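Long-range contact in TRUD (Uncultured prochloron, PDB 4BS9), which probably uses ATP to turn residues of cyanobactin precursor peptides into heterocycles, as a zinc-containing YcaO-type heterocyclase of the trunkamide pathway: residues A[458-470]-A[740-752]. Numbering follows the deposited sequence.
Sequences IHPEQCLHFSDRQ and IVPGMRFWSRFGS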
loop_
_atom_site.group_PDB
_atom_site.type_symbol
_atom_site.label_atom_id
_atom_site.label_comp_id
_atom_site.label_asym_id
_atom_site.label_seq_id
_atom_site.Cartn_x
_atom_site.Cartn_y
_atom_site.Cartn_z
ATOM N N ILE A 458 -28.008 31.173 -26.190
ATOM C CA ILE A 458 -29.046 30.356 -25.594
ATOM C C ILE A 458 -29.385 30.942 -24.242
ATOM O O ILE A 458 -28.505 31.121 -23.397
ATOM C CB ILE A 458 -28.555 28.932 -25.372
ATOM C CG1 ILE A 458 -28.322 28.263 -26.724
ATOM C CG2 ILE A 458 -29.551 28.142 -24.523
ATOM C CD1 ILE A 458 -27.669 26.900 -26.631
ATOM N N HIS A 459 -30.666 31.233 -24.041
ATOM C CA HIS A 459 -31.120 31.837 -22.808
ATOM C C HIS A 459 -30.962 30.764 -21.733
ATOM O O HIS A 459 -31.293 29.615 -21.965
ATOM C CB HIS A 459 -32.571 32.278 -22.945
ATOM C CG HIS A 459 -32.992 33.343 -21.973
ATOM N ND1 HIS A 459 -32.908 33.191 -20.605
ATOM C CD2 HIS A 459 -33.563 34.555 -22.177
ATOM C CE1 HIS A 459 -33.385 34.270 -20.008
ATOM N NE2 HIS A 459 -33.786 35.115 -20.939
ATOM N N PRO A 460 -30.406 31.124 -20.569
ATOM C CA PRO A 460 -30.263 30.113 -19.536
ATOM C C PRO A 460 -31.577 29.435 -19.157
ATOM O O PRO A 460 -31.563 28.279 -18.740
ATOM C CB PRO A 460 -29.687 30.884 -18.341
ATOM C CG PRO A 460 -29.633 32.314 -18.734
ATOM C CD PRO A 460 -29.719 32.376 -20.222
ATOM N N GLU A 461 -32.700 30.129 -19.305
ATOM C CA GLU A 461 -33.990 29.552 -18.939
ATOM C C GLU A 461 -34.292 28.335 -19.800
ATOM O O GLU A 461 -34.909 27.390 -19.334
ATOM C CB GLU A 461 -35.110 30.597 -18.997
ATOM C CG GLU A 461 -35.515 31.031 -20.399
ATOM C CD GLU A 461 -36.404 32.277 -20.420
ATOM O OE1 GLU A 461 -36.496 32.978 -19.383
ATOM O OE2 GLU A 461 -37.002 32.568 -21.489
ATOM N N GLN A 462 -33.811 28.341 -21.039
ATOM C CA GLN A 462 -33.877 27.165 -21.903
ATOM C C GLN A 462 -33.100 25.956 -21.344
ATOM O O GLN A 462 -33.210 24.856 -21.861
ATOM C CB GLN A 462 -33.384 27.502 -23.325
ATOM C CG GLN A 462 -34.486 27.640 -24.351
ATOM C CD GLN A 462 -35.327 26.366 -24.436
ATOM O OE1 GLN A 462 -34.791 25.255 -24.530
ATOM N NE2 GLN A 462 -36.652 26.516 -24.379
ATOM N N CYS A 463 -32.315 26.159 -20.296
ATOM C CA CYS A 463 -31.594 25.062 -19.656
ATOM C C CYS A 463 -31.967 24.826 -18.199
ATOM O O CYS A 463 -31.590 23.813 -17.647
ATOM C CB CYS A 463 -30.093 25.339 -19.697
ATOM S SG CYS A 463 -29.321 25.211 -21.316
ATOM N N LEU A 464 -32.666 25.758 -17.560
ATOM C CA LEU A 464 -32.977 25.648 -16.125
ATOM C C LEU A 464 -34.429 25.285 -15.858
ATOM O O LEU A 464 -34.713 24.477 -14.985
ATOM C CB LEU A 464 -32.664 26.961 -15.421
ATOM C CG LEU A 464 -31.189 27.379 -15.348
ATOM C CD1 LEU A 464 -31.080 28.828 -14.868
ATOM C CD2 LEU A 464 -30.374 26.434 -14.459
ATOM N N HIS A 465 -35.337 25.901 -16.601
ATOM C CA HIS A 465 -36.754 25.592 -16.517
ATOM C C HIS A 465 -37.310 25.719 -15.115
ATOM O O HIS A 465 -37.935 24.793 -14.598
ATOM C CB HIS A 465 -37.022 24.197 -17.061
ATOM C CG HIS A 465 -36.522 24.009 -18.448
ATOM N ND1 HIS A 465 -35.249 23.558 -18.718
ATOM C CD2 HIS A 465 -37.107 24.242 -19.645
ATOM C CE1 HIS A 465 -35.072 23.507 -20.026
ATOM N NE2 HIS A 465 -36.184 23.916 -20.611
ATOM N N PHE A 466 -37.073 26.865 -14.496
ATOM C CA PHE A 466 -37.783 27.215 -13.285
ATOM C C PHE A 466 -39.086 27.897 -13.679
ATOM O O PHE A 466 -39.079 28.773 -14.537
ATOM C CB PHE A 466 -36.947 28.150 -12.420
ATOM C CG PHE A 466 -35.777 27.486 -11.775
ATOM C CD1 PHE A 466 -35.960 26.624 -10.702
ATOM C CD2 PHE A 466 -34.493 27.733 -12.219
ATOM C CE1 PHE A 466 -34.876 26.006 -10.096
ATOM C CE2 PHE A 466 -33.410 27.119 -11.614
ATOM C CZ PHE A 466 -33.602 26.249 -10.555
ATOM N N SER A 467 -40.194 27.503 -13.052
ATOM C CA SER A 467 -41.500 28.112 -13.323
ATOM C C SER A 467 -41.518 29.554 -12.868
ATOM O O SER A 467 -40.722 29.952 -12.017
ATOM C CB SER A 467 -42.629 27.370 -12.598
ATOM O OG SER A 467 -42.629 27.646 -11.205
ATOM N N ASP A 468 -42.440 30.334 -13.421
ATOM C CA ASP A 468 -42.617 31.702 -12.960
ATOM C C ASP A 468 -42.967 31.698 -11.477
ATOM O O ASP A 468 -42.383 32.434 -10.713
ATOM C CB ASP A 468 -43.665 32.434 -13.787
ATOM C CG ASP A 468 -43.230 32.626 -15.226
ATOM O OD1 ASP A 468 -42.100 33.103 -15.452
ATOM O OD2 ASP A 468 -44.016 32.294 -16.136
ATOM N N ARG A 469 -43.877 30.830 -11.065
ATOM C CA ARG A 469 -44.163 30.652 -9.647
ATOM C C ARG A 469 -42.901 30.465 -8.814
ATOM O O ARG A 469 -42.698 31.172 -7.839
ATOM C CB ARG A 469 -45.080 29.454 -9.441
ATOM C CG ARG A 469 -45.018 28.846 -8.049
ATOM C CD ARG A 469 -45.932 27.639 -7.947
ATOM N NE ARG A 469 -47.252 27.965 -7.412
ATOM C CZ ARG A 469 -48.325 27.174 -7.505
ATOM N NH1 ARG A 469 -48.270 26.003 -8.139
ATOM N NH2 ARG A 469 -49.479 27.557 -6.965
ATOM N N GLN A 470 -42.063 29.505 -9.187
ATOM C CA GLN A 470 -40.847 29.219 -8.414
ATOM C C GLN A 470 -40.019 30.478 -8.116
ATOM O O GLN A 470 -39.631 30.714 -6.968
ATOM C CB GLN A 470 -39.986 28.169 -9.127
ATOM C CG GLN A 470 -40.488 26.742 -8.952
ATOM C CD GLN A 470 -39.773 25.763 -9.851
ATOM O OE1 GLN A 470 -39.960 25.776 -11.064
ATOM N NE2 GLN A 470 -38.937 24.913 -9.266
ATOM N N ILE A 740 -24.806 19.205 -22.840
ATOM C CA ILE A 740 -25.974 20.023 -22.584
ATOM C C ILE A 740 -26.937 19.772 -23.719
ATOM O O ILE A 740 -26.546 19.831 -24.879
ATOM C CB ILE A 740 -25.607 21.506 -22.565
ATOM C CG1 ILE A 740 -24.476 21.750 -21.561
ATOM C CG2 ILE A 740 -26.822 22.348 -22.209
ATOM C CD1 ILE A 740 -23.429 22.715 -22.065
ATOM N N VAL A 741 -28.187 19.476 -23.371
ATOM C CA VAL A 741 -29.258 19.269 -24.342
ATOM C C VAL A 741 -30.426 20.126 -23.886
ATOM O O VAL A 741 -31.304 19.658 -23.147
ATOM C CB VAL A 741 -29.685 17.787 -24.399
ATOM C CG1 VAL A 741 -30.781 17.571 -25.429
ATOM C CG2 VAL A 741 -28.488 16.905 -24.709
ATOM N N PRO A 742 -30.437 21.398 -24.301
ATOM C CA PRO A 742 -31.444 22.297 -23.748
ATOM C C PRO A 742 -32.853 21.794 -23.996
ATOM O O PRO A 742 -33.170 21.384 -25.102
ATOM C CB PRO A 742 -31.182 23.607 -24.470
ATOM C CG PRO A 742 -29.724 23.551 -24.783
ATOM C CD PRO A 742 -29.450 22.112 -25.120
ATOM N N GLY A 743 -33.669 21.811 -22.950
ATOM C CA GLY A 743 -35.017 21.286 -22.996
ATOM C C GLY A 743 -35.163 20.083 -22.082
ATOM O O GLY A 743 -36.244 19.854 -21.502
ATOM N N MET A 744 -34.082 19.312 -21.948
ATOM C CA MET A 744 -34.137 18.098 -21.146
ATOM C C MET A 744 -34.107 18.430 -19.678
ATOM O O MET A 744 -33.404 19.341 -19.249
ATOM C CB MET A 744 -33.049 17.105 -21.546
ATOM C CG MET A 744 -33.537 16.247 -22.701
ATOM S SD MET A 744 -32.319 15.102 -23.329
ATOM C CE MET A 744 -32.386 13.864 -22.049
ATOM N N ARG A 745 -34.897 17.663 -18.933
ATOM C CA ARG A 745 -35.369 18.026 -17.601
ATOM C C ARG A 745 -34.531 17.442 -16.460
ATOM O O ARG A 745 -34.029 16.305 -16.523
ATOM C CB ARG A 745 -36.818 17.553 -17.398
ATOM C CG ARG A 745 -37.808 17.929 -18.491
ATOM C CD ARG A 745 -38.052 19.417 -18.629
ATOM N NE ARG A 745 -38.542 20.016 -17.396
ATOM C CZ ARG A 745 -39.217 21.154 -17.323
ATOM N NH1 ARG A 745 -39.536 21.834 -18.417
ATOM N NH2 ARG A 745 -39.593 21.609 -16.144
ATOM N N PHE A 746 -34.436 18.236 -15.399
ATOM C CA PHE A 746 -33.627 17.919 -14.245
ATOM C C PHE A 746 -34.516 18.048 -13.029
ATOM O O PHE A 746 -35.586 18.659 -13.096
ATOM C CB PHE A 746 -32.459 18.890 -14.178
ATOM C CG PHE A 746 -31.480 18.606 -13.076
ATOM C CD1 PHE A 746 -30.931 17.342 -12.918
ATOM C CD2 PHE A 746 -31.074 19.628 -12.211
ATOM C CE1 PHE A 746 -30.017 17.094 -11.906
ATOM C CE2 PHE A 746 -30.164 19.383 -11.200
ATOM C CZ PHE A 746 -29.634 18.115 -11.049
ATOM N N TRP A 747 -34.068 17.449 -11.933
ATOM C CA TRP A 747 -34.806 17.439 -10.679
ATOM C C TRP A 747 -35.213 18.845 -10.252
ATOM O O TRP A 747 -34.451 19.792 -10.410
ATOM C CB TRP A 747 -33.979 16.731 -9.581
ATOM C CG TRP A 747 -33.760 15.243 -9.868
ATOM C CD1 TRP A 747 -34.641 14.386 -10.478
ATOM C CD2 TRP A 747 -32.602 14.454 -9.551
ATOM N NE1 TRP A 747 -34.107 13.126 -10.565
ATOM C CE2 TRP A 747 -32.858 13.133 -10.004
ATOM C CE3 TRP A 747 -31.377 14.727 -8.925
ATOM C CZ2 TRP A 747 -31.932 12.089 -9.852
ATOM C CZ3 TRP A 747 -30.450 13.681 -8.770
ATOM C CH2 TRP A 747 -30.740 12.380 -9.230
ATOM N N SER A 748 -36.451 18.978 -9.780
ATOM C CA SER A 748 -36.873 20.120 -8.967
ATOM C C SER A 748 -37.228 21.399 -9.741
ATOM O O SER A 748 -37.354 22.469 -9.144
ATOM C CB SER A 748 -35.779 20.412 -7.936
ATOM O OG SER A 748 -36.276 21.139 -6.842
ATOM N N ARG A 749 -37.406 21.295 -11.055
ATOM C CA ARG A 749 -37.624 22.472 -11.902
ATOM C C ARG A 749 -38.865 22.272 -12.719
ATOM O O ARG A 749 -38.935 21.311 -13.483
ATOM C CB ARG A 749 -36.440 22.673 -12.843
ATOM C CG ARG A 749 -35.161 23.123 -12.162
ATOM C CD ARG A 749 -33.996 22.357 -12.761
ATOM N NE ARG A 749 -32.694 23.025 -12.675
ATOM C CZ ARG A 749 -31.987 23.195 -11.561
ATOM N NH1 ARG A 749 -32.448 22.805 -10.374
ATOM N NH2 ARG A 749 -30.813 23.790 -11.641
ATOM N N PHE A 750 -39.814 23.195 -12.586
ATOM C CA PHE A 750 -41.183 22.993 -13.072
ATOM C C PHE A 750 -41.656 23.991 -14.122
ATOM O O PHE A 750 -42.862 24.266 -14.234
ATOM C CB PHE A 750 -42.160 23.033 -11.897
ATOM C CG PHE A 750 -41.831 22.056 -10.835
ATOM C CD1 PHE A 750 -41.878 20.708 -11.107
ATOM C CD2 PHE A 750 -41.445 22.483 -9.574
ATOM C CE1 PHE A 750 -41.555 19.788 -10.136
ATOM C CE2 PHE A 750 -41.123 21.573 -8.592
ATOM C CZ PHE A 750 -41.175 20.222 -8.876
ATOM N N GLY A 751 -40.724 24.522 -14.900
ATOM C CA GLY A 751 -41.082 25.431 -15.981
ATOM C C GLY A 751 -41.772 24.695 -17.107
ATOM O O GLY A 751 -41.624 23.480 -17.241
ATOM N N SER A 752 -42.531 25.430 -17.912
ATOM C CA SER A 752 -43.130 24.870 -19.116
ATOM C C SER A 752 -42.077 24.127 -19.922
ATOM O O SER A 752 -40.904 24.536 -19.969
ATOM C CB SER A 752 -43.765 25.965 -19.975
ATOM O OG SER A 752 -42.975 27.146 -19.970
#
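The CA atoms come nearest at S467 and G751, 3.8 Å apart, and there G751 N donates to H465 O at 2.8 Å. Beside this bond the Q470 amide bridges the two backbones. Its OE1 accepts from F750 N at 3.0 Å and from S467 N at 2.6 Å, the two donors arriving from opposite faces of the amide, while NE2 makes a weak bond to S748 O. Two grips on OE1 should fix the amide's rotation. S467 OG in turn takes Q470 N, which completes a capping box at the start of helix 468-472; E771 is a further partner of this hydroxyl. The contact thus ties the link between the short helices 461-464 and 468-472, in the YcaO region, to the loop after strand 735-740. R749 lies between two rings: F466 CZ sits 3.5 Å above the centre of its guanidinium, the two planes 43° apart and so not stacked parallel, and F746 covers the opposite face. R749 CG makes a CH-pi contact over the F466 ring, 3.9 Å from its centroid and 25° off the normal. R745, bent at chi2 (-65°) and chi3, has H465 CB over one guanidinium face and holds G751 O end-on through NH1 and NH2, NH2 also bonding R749 O at 2.8 Å. At the other end, C463 SG packs against P742 CG and I740 CG2, each at 3.9 Å, beside L514.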